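Local coordinates for protein O-succinylhomoserine sulfhydrylase (Mycobacterium tuberculosis, PDB 3NDN) that probably catalyses the pyridoxal-phosphate-dependent formation of L-homocysteine from O-succinyl-L-homoserine and hydrogen sulfide in methionine biosynthesis, at residues K19-P22 with D23-Q27; F134-S138 with E139-R143; E275-A278 with I279-H283; R302-Y306 with P307-S311; L333-E337 with D338-Q342. All coordinates share one frame; numbering follows the deposited sequence. Where two conformers were deposited one is given.

Contact 1 of 5, residues K19-P22 with D23-Q27; sequences KALP and DGVSQ
The isopropyl group of Val25 lies over the backbone carbonyl of Pro22 and leans against the side chain of Leu21. Its CG2 is 3.5 Å from Pro22 O, and CG1 is almost as near the same oxygen at 3.6 Å, so both methyls rest against it. CG2 is also the methyl that meets Leu21, at 4.0 Å from Leu21 CB, with Leu21 CD1 a little farther off at 4.2 Å; the two side chains cross at about a right angle. This division of labour follows from the valine rotamer (chi1 -67°), which sets CG1 anti to the carbonyl carbon and tucks CG2 between the backbone N and that carbon. CG1 then faces the pyrrolidine ring, 4.2 Å from Pro22 CB. Pro22 to Val25 form a type II beta turn with Asp23 and Gly24 at its corners. Gly24, in the third position, has a positive phi of 88°, a conformation open to a residue that has no side chain to press on the preceding carbonyl. Val25 N is 3.7 Å from Pro22 O, and the side chains that meet across the turn are apolar. The chain then runs through Ser26, the N-cap residue of helix 27-33, and both Leu21 and Val25 rest on Val30 of that helix. A second subunit covers part of the loop: Pro22 packs on Leu353 of that subunit, and the backbone N of Ser26 donates to the carboxylate of Asp404 of the same neighbouring chain.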
# COMPACT_ATOMS: atom_id res chain seq x y z
N LYS A 19 -23.36 3.10 -7.90
CA LYS A 19 -23.92 2.36 -9.03
C LYS A 19 -24.97 1.35 -8.53
O LYS A 19 -24.63 0.41 -7.79
CB LYS A 19 -22.82 1.66 -9.84
N ALA A 20 -26.23 1.58 -8.90
CA ALA A 20 -27.36 0.75 -8.45
C ALA A 20 -27.40 -0.60 -9.17
O ALA A 20 -27.14 -0.67 -10.38
CB ALA A 20 -28.68 1.51 -8.64
N LEU A 21 -27.71 -1.66 -8.43
CA LEU A 21 -27.77 -3.02 -8.99
C LEU A 21 -29.20 -3.38 -9.45
O LEU A 21 -30.16 -2.80 -8.95
CB LEU A 21 -27.24 -4.03 -7.96
CG LEU A 21 -25.78 -3.89 -7.50
CD1 LEU A 21 -25.36 -5.08 -6.66
CD2 LEU A 21 -24.82 -3.74 -8.67
N PRO A 22 -29.34 -4.33 -10.41
CA PRO A 22 -30.68 -4.80 -10.80
C PRO A 22 -31.54 -5.31 -9.63
O PRO A 22 -31.01 -5.78 -8.62
CB PRO A 22 -30.39 -5.96 -11.77
CG PRO A 22 -29.04 -5.67 -12.32
CD PRO A 22 -28.28 -4.93 -11.25
N ASP A 23 -32.86 -5.22 -9.78
CA ASP A 23 -33.80 -5.66 -8.77
C ASP A 23 -33.67 -7.16 -8.48
O ASP A 23 -33.58 -7.97 -9.40
CB ASP A 23 -35.24 -5.36 -9.24
CG ASP A 23 -36.28 -5.90 -8.29
OD1 ASP A 23 -36.47 -5.29 -7.22
OD2 ASP A 23 -36.90 -6.94 -8.62
N GLY A 24 -33.62 -7.51 -7.20
CA GLY A 24 -33.71 -8.91 -6.77
C GLY A 24 -32.42 -9.72 -6.67
O GLY A 24 -32.47 -10.91 -6.35
N VAL A 25 -31.27 -9.09 -6.93
CA VAL A 25 -29.97 -9.79 -6.85
C VAL A 25 -29.66 -10.30 -5.43
O VAL A 25 -30.09 -9.70 -4.44
CB VAL A 25 -28.79 -8.91 -7.40
CG1 VAL A 25 -28.92 -8.68 -8.90
CG2 VAL A 25 -28.69 -7.58 -6.67
N SER A 26 -28.92 -11.41 -5.34
CA SER A 26 -28.64 -12.07 -4.07
C SER A 26 -27.48 -11.45 -3.25
O SER A 26 -26.79 -10.54 -3.73
CB SER A 26 -28.35 -13.55 -4.30
OG SER A 26 -27.09 -13.69 -4.94
N GLN A 27 -27.31 -11.95 -2.02
CA GLN A 27 -26.23 -11.53 -1.09
C GLN A 27 -24.83 -11.73 -1.70
O GLN A 27 -23.95 -10.90 -1.52
CB GLN A 27 -26.35 -12.29 0.25
CG GLN A 27 -25.77 -11.56 1.49
CD GLN A 27 -25.87 -12.38 2.80
OE1 GLN A 27 -25.64 -13.59 2.80
NE2 GLN A 27 -26.19 -11.70 3.91

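Contact 2 of 5, residues F134-S138 with E139-R143; sequences FVVCS and EILPR
Helix 131-143 departs from regular alpha geometry near its C-terminal end, where Val136 O, and Val135 O in addition to its usual donor, accept from an amide one residue further on. Val135 O takes Glu139 N at 3.0 Å and Ile140 N at 3.1 Å; the Ile140 donor lies in the carbonyl plane, whereas that of Glu139 is tilted 33° from it. Leu141 N continues the wider, pi-type turn with a bond of 3.1 Å to Val136 O. The shift brings side chains five residues apart into register: Val135 CG1 meets Ile140 CD1 at 4.1 Å, and Val136 lies side by side with Leu141, CG1 to CD1 at 4.0 Å. Strand 122-126, this helix and strand 147-151 make a beta-alpha-beta unit of the cofactor-binding fold, and Val136 and Leu141 pack on the neighbouring helix 105-114. Pro142 has no N-H to offer the previous turn, and the helix kinks there; the ring instead slides over that turn, with CG 3.4 Å from Ser138 O and CD 3.5 Å from Cys137 O. The latter carbonyl takes a bond from Thr148 OG1. On another side, Ser138 OG, folded back between its own N and carbonyl carbon (chi1 72°), donates to Phe134 O at 2.9 Å from above the carbonyl plane, while Ser138 CB sits over one face of the Phe134 ring. That ring stacks with Phe150. Glu139, extended beyond CG, forms a salt bridge with Lys253 of a third subunit, whose His257 packs on Val135 and Ile140.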
# COMPACT_ATOMS: atom_id res chain seq x y z
N PHE A 134 -16.13 -6.66 28.09
CA PHE A 134 -16.47 -6.69 29.53
C PHE A 134 -15.87 -5.48 30.25
O PHE A 134 -16.56 -4.84 31.06
CB PHE A 134 -16.05 -8.02 30.20
CG PHE A 134 -16.46 -8.13 31.66
CD1 PHE A 134 -17.75 -8.56 32.01
CD2 PHE A 134 -15.56 -7.82 32.69
CE1 PHE A 134 -18.15 -8.66 33.36
CE2 PHE A 134 -15.95 -7.91 34.05
CZ PHE A 134 -17.24 -8.33 34.37
N VAL A 135 -14.61 -5.15 29.94
CA VAL A 135 -13.93 -3.99 30.56
C VAL A 135 -14.66 -2.68 30.23
O VAL A 135 -14.82 -1.82 31.10
CB VAL A 135 -12.43 -3.88 30.14
CG1 VAL A 135 -11.81 -2.57 30.64
CG2 VAL A 135 -11.63 -5.08 30.63
N VAL A 136 -15.13 -2.55 28.98
CA VAL A 136 -15.91 -1.39 28.54
C VAL A 136 -17.22 -1.27 29.36
O VAL A 136 -17.57 -0.18 29.82
CB VAL A 136 -16.25 -1.45 27.00
CG1 VAL A 136 -17.37 -0.49 26.63
CG2 VAL A 136 -15.01 -1.15 26.15
N CYS A 137 -17.92 -2.39 29.56
CA CYS A 137 -19.23 -2.38 30.22
C CYS A 137 -19.14 -2.26 31.76
O CYS A 137 -20.00 -1.64 32.39
CB CYS A 137 -20.05 -3.61 29.83
SG CYS A 137 -20.61 -3.70 28.07
N SER A 138 -18.10 -2.85 32.35
CA SER A 138 -17.98 -2.91 33.81
C SER A 138 -17.16 -1.78 34.43
O SER A 138 -17.41 -1.40 35.58
CB SER A 138 -17.43 -4.28 34.26
OG SER A 138 -16.05 -4.40 33.93
N GLU A 139 -16.17 -1.26 33.69
CA GLU A 139 -15.24 -0.27 34.25
C GLU A 139 -15.20 1.10 33.56
O GLU A 139 -15.27 2.13 34.23
CB GLU A 139 -13.81 -0.84 34.31
CG GLU A 139 -13.66 -2.10 35.19
CD GLU A 139 -12.26 -2.70 35.11
OE1 GLU A 139 -11.29 -1.95 34.85
OE2 GLU A 139 -12.11 -3.92 35.30
N ILE A 140 -15.05 1.11 32.23
CA ILE A 140 -14.85 2.37 31.50
C ILE A 140 -16.11 3.25 31.47
O ILE A 140 -16.04 4.44 31.77
CB ILE A 140 -14.26 2.15 30.08
CG1 ILE A 140 -12.85 1.54 30.19
CG2 ILE A 140 -14.23 3.47 29.28
CD1 ILE A 140 -12.20 1.12 28.84
N LEU A 141 -17.26 2.67 31.12
CA LEU A 141 -18.49 3.45 31.09
C LEU A 141 -19.03 3.85 32.50
O LEU A 141 -19.48 4.99 32.67
CB LEU A 141 -19.57 2.77 30.21
CG LEU A 141 -19.33 2.88 28.70
CD1 LEU A 141 -20.28 1.99 27.90
CD2 LEU A 141 -19.41 4.33 28.21
N PRO A 142 -18.98 2.94 33.49
CA PRO A 142 -19.37 3.38 34.85
C PRO A 142 -18.48 4.49 35.45
O PRO A 142 -18.97 5.29 36.26
CB PRO A 142 -19.29 2.09 35.67
CG PRO A 142 -19.62 0.99 34.64
CD PRO A 142 -18.84 1.47 33.43
N ARG A 143 -17.21 4.58 35.04
CA ARG A 143 -16.33 5.69 35.49
C ARG A 143 -16.87 7.05 34.98
O ARG A 143 -16.65 8.09 35.61
CB ARG A 143 -14.86 5.46 35.04
CG ARG A 143 -13.86 6.58 35.41
CD ARG A 143 -12.42 6.18 35.04
NE ARG A 143 -11.44 7.27 35.11
CZ ARG A 143 -11.08 8.02 34.07
NH1 ARG A 143 -11.65 7.84 32.87
NH2 ARG A 143 -10.15 8.97 34.22

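Contact 3 of 5, residues E275-A278 with I279-H283; sequences ETLA and IRVQH
Thr276 OG1 receives the N-H of Arg280 NE in a nearly straight bond, 2.8 Å long with an angle of 170° at the hydrogen. The hydroxyl lies exactly in the guanidinium plane, at its edge, while Leu277 CA sits over one face, 3.6 Å from Arg280 NH2. A bend at chi3 (-68°) turns the arginine back along the helix toward the threonine. The backbone doubles this link, for Arg280 N donates to Thr276 O at 3.1 Å. The guanidinium is further held by Gly273 O at NH2 and by His228 O at NH1, so its rotation is well fixed; His228 follows Lys227, the predicted site of the pyridoxal phosphate Schiff base. One turn on, Leu277 CD1 lies beside Val281 CG2 at 3.8 Å, and both side chains pack on Leu209. A water bridges Glu275 O and Ile279 N. In the conformer of His283 described here, Ile279 O is gripped from opposite faces of its plane by His283 N and His283 ND1, and the histidine ring meets His283 of a second subunit. The arrangement is that of a first helical turn, here opening the long helix 277-296 at the interface with the second subunit.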
# COMPACT_ATOMS: atom_id res chain seq x y z
N GLU A 275 -15.68 -9.28 -1.16
CA GLU A 275 -16.00 -9.99 -2.43
C GLU A 275 -15.97 -11.52 -2.30
O GLU A 275 -16.74 -12.22 -2.96
CB GLU A 275 -15.07 -9.57 -3.55
CG GLU A 275 -15.16 -8.07 -3.92
CD GLU A 275 -14.26 -7.65 -5.07
OE1 GLU A 275 -13.65 -8.52 -5.75
OE2 GLU A 275 -14.18 -6.41 -5.32
N THR A 276 -15.06 -12.03 -1.46
CA THR A 276 -14.91 -13.49 -1.26
C THR A 276 -15.52 -14.04 0.04
O THR A 276 -15.40 -15.26 0.33
CB THR A 276 -13.42 -13.94 -1.32
OG1 THR A 276 -12.67 -13.22 -0.33
CG2 THR A 276 -12.81 -13.70 -2.70
N LEU A 277 -16.20 -13.20 0.81
CA LEU A 277 -16.72 -13.62 2.13
C LEU A 277 -17.64 -14.84 2.04
O LEU A 277 -17.48 -15.81 2.81
CB LEU A 277 -17.42 -12.45 2.86
CG LEU A 277 -17.93 -12.59 4.32
CD1 LEU A 277 -16.81 -12.85 5.33
CD2 LEU A 277 -18.70 -11.35 4.74
N ALA A 278 -18.59 -14.80 1.10
CA ALA A 278 -19.56 -15.90 0.93
C ALA A 278 -18.93 -17.29 0.76
O ALA A 278 -19.27 -18.22 1.52
CB ALA A 278 -20.55 -15.59 -0.23
N ILE A 279 -18.04 -17.43 -0.23
CA ILE A 279 -17.37 -18.73 -0.46
C ILE A 279 -16.38 -19.15 0.65
O ILE A 279 -16.27 -20.35 0.97
CB ILE A 279 -16.73 -18.88 -1.88
CG1 ILE A 279 -15.62 -17.85 -2.11
CG2 ILE A 279 -17.83 -18.85 -2.98
CD1 ILE A 279 -14.77 -18.15 -3.40
N ARG A 280 -15.67 -18.18 1.23
CA ARG A 280 -14.79 -18.45 2.40
C ARG A 280 -15.56 -18.97 3.64
O ARG A 280 -15.18 -20.01 4.24
CB ARG A 280 -13.96 -17.20 2.74
CG ARG A 280 -12.83 -16.90 1.72
CD ARG A 280 -11.91 -15.77 2.18
NE ARG A 280 -12.53 -14.43 2.24
CZ ARG A 280 -12.95 -13.84 3.37
NH1 ARG A 280 -12.84 -14.48 4.53
NH2 ARG A 280 -13.49 -12.63 3.34
N VAL A 281 -16.64 -18.28 4.01
CA VAL A 281 -17.47 -18.75 5.14
C VAL A 281 -18.10 -20.13 4.87
O VAL A 281 -18.00 -21.05 5.71
CB VAL A 281 -18.53 -17.70 5.61
CG1 VAL A 281 -19.45 -18.29 6.69
CG2 VAL A 281 -17.83 -16.46 6.15
N GLN A 282 -18.70 -20.30 3.68
CA GLN A 282 -19.22 -21.61 3.24
C GLN A 282 -18.23 -22.77 3.46
O GLN A 282 -18.59 -23.81 4.04
CB GLN A 282 -19.66 -21.55 1.76
CG GLN A 282 -20.19 -22.86 1.17
CD GLN A 282 -20.47 -22.77 -0.34
OE1 GLN A 282 -20.20 -21.76 -0.99
NE2 GLN A 282 -21.00 -23.85 -0.90
N HIS A 283 -16.98 -22.60 3.02
CA HIS A 283 -15.99 -23.67 3.09
C HIS A 283 -15.50 -23.92 4.53
O HIS A 283 -15.40 -25.09 4.97
CB HIS A 283 -14.84 -23.43 2.10
CG HIS A 283 -15.14 -23.91 0.70
ND1 HIS A 283 -15.95 -23.22 -0.18
CD2 HIS A 283 -14.75 -25.03 0.05
CE1 HIS A 283 -16.03 -23.89 -1.31
NE2 HIS A 283 -15.32 -25.00 -1.20
O HOH W 1 -17.80 -15.12 -2.43

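Contact 4 of 5, residues R302-Y306 with P307-S311; sequences RWVRY and PYLPS
Tyr306 swings its ring away from the backbone N (chi1 -175°) and beside its carbonyl carbon, which carries the ring over the residues that follow; Leu309 adopts a similar first torsion (-156°) that sends its branched end back toward the strand. The aromatic ring crosses the Pro307 ring at about a right angle, with Tyr306 CD1 3.7 Å from Pro307 CD. Its other flank reaches the next residue, CE2 lying 3.9 Å from Tyr308 CB, so the ring spans the first two residues after it in an oblique pose. Next to the ring, Tyr306 to Leu309 form a type I beta turn, closed by the bond from Leu309 N to Tyr306 O at 3.1 Å. The bond is fairly straight at the hydrogen, yet the donor stands 52° out of the carbonyl plane, and Leu309 CB comes within 3.3 Å of the same oxygen. Leu309 points toward the strand and places CD2 3.9 Å from Val304 CG1, the two side chains meeting at roughly a right angle. A small apolar cluster of Val304, Tyr306 and Leu309 is thereby buried where the chain leaves the sheet. The tyrosine hydroxyls are bonded beyond the turn: Tyr306 OH to Gly326 O and Tyr308 OH to Met322 O. Strand 301-305, an edge strand of the C-terminal sheet within this chain, pairs with strand 328-333; helix 277-296 receives Val304 on Leu295 and Tyr306 on Ala292, while Pro307 turns to Ala318 of helix 315-321.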
# COMPACT_ATOMS: atom_id res chain seq x y z
N ARG A 302 -13.25 -35.64 26.08
CA ARG A 302 -14.41 -35.69 27.01
C ARG A 302 -15.73 -35.12 26.45
O ARG A 302 -16.77 -35.77 26.54
CB ARG A 302 -14.07 -35.03 28.37
CG ARG A 302 -15.22 -35.14 29.42
CD ARG A 302 -14.86 -34.46 30.75
NE ARG A 302 -13.76 -35.14 31.44
CZ ARG A 302 -12.90 -34.55 32.27
NH1 ARG A 302 -12.99 -33.25 32.55
NH2 ARG A 302 -11.94 -35.27 32.83
N TRP A 303 -15.69 -33.89 25.92
CA TRP A 303 -16.86 -33.22 25.34
C TRP A 303 -16.46 -32.21 24.26
O TRP A 303 -15.33 -31.72 24.24
CB TRP A 303 -17.74 -32.52 26.41
CG TRP A 303 -17.07 -31.45 27.31
CD1 TRP A 303 -16.75 -31.60 28.64
CD2 TRP A 303 -16.70 -30.10 26.96
NE1 TRP A 303 -16.19 -30.43 29.12
CE2 TRP A 303 -16.15 -29.50 28.12
CE3 TRP A 303 -16.78 -29.33 25.78
CZ2 TRP A 303 -15.67 -28.18 28.14
CZ3 TRP A 303 -16.29 -28.02 25.79
CH2 TRP A 303 -15.74 -27.46 26.97
N VAL A 304 -17.39 -31.93 23.35
CA VAL A 304 -17.21 -30.89 22.32
C VAL A 304 -18.32 -29.84 22.43
O VAL A 304 -19.47 -30.16 22.77
CB VAL A 304 -17.20 -31.51 20.88
CG1 VAL A 304 -17.01 -30.42 19.80
CG2 VAL A 304 -16.12 -32.57 20.75
N ARG A 305 -17.99 -28.58 22.15
CA ARG A 305 -19.02 -27.54 22.01
C ARG A 305 -18.95 -26.91 20.61
O ARG A 305 -17.92 -26.35 20.23
CB ARG A 305 -18.91 -26.48 23.13
CG ARG A 305 -19.45 -26.90 24.50
CD ARG A 305 -20.99 -26.99 24.52
NE ARG A 305 -21.49 -27.28 25.87
CZ ARG A 305 -21.69 -28.50 26.37
NH1 ARG A 305 -21.46 -29.59 25.64
NH2 ARG A 305 -22.15 -28.64 27.60
N TYR A 306 -20.03 -27.09 19.85
CA TYR A 306 -20.22 -26.55 18.50
C TYR A 306 -21.73 -26.50 18.28
O TYR A 306 -22.41 -27.51 18.50
CB TYR A 306 -19.53 -27.44 17.44
CG TYR A 306 -19.58 -26.88 16.01
CD1 TYR A 306 -18.83 -25.75 15.65
CD2 TYR A 306 -20.38 -27.49 15.01
CE1 TYR A 306 -18.87 -25.23 14.34
CE2 TYR A 306 -20.42 -26.98 13.70
CZ TYR A 306 -19.67 -25.86 13.38
OH TYR A 306 -19.74 -25.34 12.09
N PRO A 307 -22.28 -25.33 17.89
CA PRO A 307 -23.74 -25.11 17.86
C PRO A 307 -24.55 -26.01 16.92
O PRO A 307 -25.75 -26.19 17.15
CB PRO A 307 -23.86 -23.64 17.40
CG PRO A 307 -22.57 -23.02 17.81
CD PRO A 307 -21.56 -24.11 17.48
N TYR A 308 -23.92 -26.55 15.87
CA TYR A 308 -24.62 -27.42 14.91
C TYR A 308 -24.34 -28.93 15.14
O TYR A 308 -24.66 -29.78 14.30
CB TYR A 308 -24.35 -26.98 13.45
CG TYR A 308 -25.51 -26.23 12.79
CD1 TYR A 308 -25.98 -26.63 11.54
CD2 TYR A 308 -26.18 -25.17 13.44
CE1 TYR A 308 -27.05 -25.98 10.92
CE2 TYR A 308 -27.26 -24.50 12.81
CZ TYR A 308 -27.69 -24.93 11.56
OH TYR A 308 -28.74 -24.31 10.91
N LEU A 309 -23.73 -29.23 16.29
CA LEU A 309 -23.64 -30.60 16.80
C LEU A 309 -24.91 -30.92 17.63
O LEU A 309 -25.21 -30.18 18.57
CB LEU A 309 -22.37 -30.74 17.65
CG LEU A 309 -21.69 -32.09 17.88
CD1 LEU A 309 -21.34 -32.79 16.55
CD2 LEU A 309 -20.44 -31.90 18.75
N PRO A 310 -25.65 -32.00 17.29
CA PRO A 310 -26.95 -32.28 17.95
C PRO A 310 -26.94 -32.41 19.48
O PRO A 310 -27.96 -32.16 20.13
CB PRO A 310 -27.42 -33.58 17.27
CG PRO A 310 -26.77 -33.52 15.91
CD PRO A 310 -25.42 -32.92 16.15
N SER A 311 -25.78 -32.76 20.04
CA SER A 311 -25.59 -32.80 21.50
C SER A 311 -25.44 -31.45 22.23
O SER A 311 -25.37 -31.43 23.46
CB SER A 311 -24.36 -33.66 21.82
OG SER A 311 -23.21 -33.11 21.22

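Contact 5 of 5, residues L333-E337 with D338-Q342; sequences LDCPE and DVAKQ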
# COMPACT_ATOMS: atom_id res chain seq x y z
N LEU A 333 -10.21 -32.27 27.04
CA LEU A 333 -9.50 -33.55 27.13
C LEU A 333 -10.04 -34.39 28.28
O LEU A 333 -10.42 -33.86 29.32
CB LEU A 333 -7.99 -33.32 27.30
CG LEU A 333 -7.23 -32.70 26.13
CD1 LEU A 333 -5.88 -32.17 26.56
CD2 LEU A 333 -7.07 -33.68 24.96
N ASP A 334 -10.08 -35.71 28.08
CA ASP A 334 -10.54 -36.63 29.13
C ASP A 334 -9.35 -37.13 29.96
O ASP A 334 -8.65 -38.06 29.56
CB ASP A 334 -11.33 -37.80 28.53
CG ASP A 334 -12.00 -38.69 29.60
OD1 ASP A 334 -12.31 -38.21 30.72
OD2 ASP A 334 -12.24 -39.87 29.31
N CYS A 335 -9.13 -36.48 31.10
CA CYS A 335 -8.03 -36.80 32.01
C CYS A 335 -8.27 -36.13 33.37
O CYS A 335 -9.06 -35.18 33.45
CB CYS A 335 -6.68 -36.36 31.42
SG CYS A 335 -6.45 -34.57 31.26
N PRO A 336 -7.62 -36.63 34.45
CA PRO A 336 -7.77 -35.99 35.77
C PRO A 336 -7.40 -34.49 35.75
O PRO A 336 -6.45 -34.10 35.06
CB PRO A 336 -6.81 -36.78 36.66
CG PRO A 336 -6.64 -38.09 35.98
CD PRO A 336 -6.75 -37.82 34.51
N GLU A 337 -8.13 -33.67 36.52
CA GLU A 337 -7.95 -32.21 36.48
C GLU A 337 -6.60 -31.74 37.02
O GLU A 337 -6.09 -30.70 36.58
CB GLU A 337 -9.13 -31.48 37.16
CG GLU A 337 -9.09 -29.92 37.10
CD GLU A 337 -9.39 -29.31 35.72
OE1 GLU A 337 -9.97 -30.02 34.86
OE2 GLU A 337 -9.06 -28.12 35.49
N ASP A 338 -6.00 -32.49 37.95
CA ASP A 338 -4.69 -32.13 38.52
C ASP A 338 -3.50 -32.27 37.55
O ASP A 338 -2.38 -31.84 37.85
CB ASP A 338 -4.41 -32.87 39.85
CG ASP A 338 -4.69 -34.38 39.78
OD1 ASP A 338 -4.54 -34.99 38.70
OD2 ASP A 338 -5.06 -34.96 40.83
N VAL A 339 -3.75 -32.87 36.38
CA VAL A 339 -2.73 -33.04 35.34
C VAL A 339 -3.17 -32.46 33.97
O VAL A 339 -2.42 -32.52 32.98
CB VAL A 339 -2.28 -34.54 35.24
CG1 VAL A 339 -3.31 -35.38 34.50
CG2 VAL A 339 -0.90 -34.66 34.58
N ALA A 340 -4.37 -31.88 33.92
CA ALA A 340 -4.98 -31.41 32.66
C ALA A 340 -4.19 -30.31 31.95
O ALA A 340 -4.09 -30.32 30.72
CB ALA A 340 -6.43 -30.98 32.89
N LYS A 341 -3.62 -29.37 32.71
CA LYS A 341 -2.78 -28.30 32.13
C LYS A 341 -1.58 -28.89 31.37
O LYS A 341 -1.30 -28.48 30.24
CB LYS A 341 -2.29 -27.31 33.20
CG LYS A 341 -1.46 -26.14 32.64
CD LYS A 341 -1.04 -25.12 33.73
CE LYS A 341 -0.25 -23.95 33.10
NZ LYS A 341 0.10 -22.84 34.04
N GLN A 342 -0.90 -29.86 31.99
CA GLN A 342 0.26 -30.53 31.38
C GLN A 342 -0.15 -31.23 30.08
O GLN A 342 0.60 -31.25 29.10
CB GLN A 342 0.87 -31.56 32.34
CG GLN A 342 1.82 -31.00 33.38
CD GLN A 342 2.31 -32.08 34.37
OE1 GLN A 342 1.53 -32.61 35.17
NE2 GLN A 342 3.60 -32.38 34.33
O HOH W 2 -4.09 -28.89 35.66
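Cys335 and Ala340 make the close-packed side of this turn: the sulfur SG lies 3.8 Å from Ala340 CA and 3.9 Å from Ala340 CB, packing against the first residue of helix 340-350. Cys335 brings it there by holding SG between its backbone N and carbonyl carbon (chi1 67°), and Ala340, a buried residue, points its methyl back toward the loop. The backbone draws the same corner together. Val339 N donates to Pro336 O at 3.2 Å, from well above the carbonyl plane, and Val339 CG1 rests 3.4 Å from that oxygen. Ala340 N adds a weak bond to Glu337 O, 3.4 Å long. Val339 stands at the N-cap position, with the tight turn of Pro336 to Val339 leading directly into the helix. The other side is looser and more exposed, and one water is placed there. Glu337, Asp338 and Pro336 are exposed, and one touch among them is Asp338 OD1 on Pro336 CB at 3.5 Å. The water extends the helical pattern by one step, giving a hydrogen to Glu337 O at 2.8 Å and accepting from Lys341 N at 3.0 Å. The carboxylate of Glu337, on its bent chain, brushes the methyl of Ala340 with OE1, while OE2 takes the backbone N-H of Asp390. Lys341 runs out fully extended to a salt bridge with Glu63 of a third subunit. The loop connects strand 328-333 to helix 340-350, and Leu333, at the strand's end, lies against Val347 of that helix.

Each of the five contacts is a local turn or helical segment, and they follow one another along the chain without nesting or crossing. Contact 1 closes a turn in the N-terminal arm before helix 27-33; contact 2 lies in the larger sheet's beta-alpha-beta unit, its centre about 41 Å from that of contact 1. Contact 3 opens helix 277-296, on the same side of the chain's centre as contact 1, and both meet the second subunit. That helix leads to strand 301-305, and contact 4 turns the chain as it leaves this strand of the smaller sheet. Contact 5 rounds the loop after strand 328-333 and touches contact 4 through a weak, long ion pair between Arg302 and Asp334.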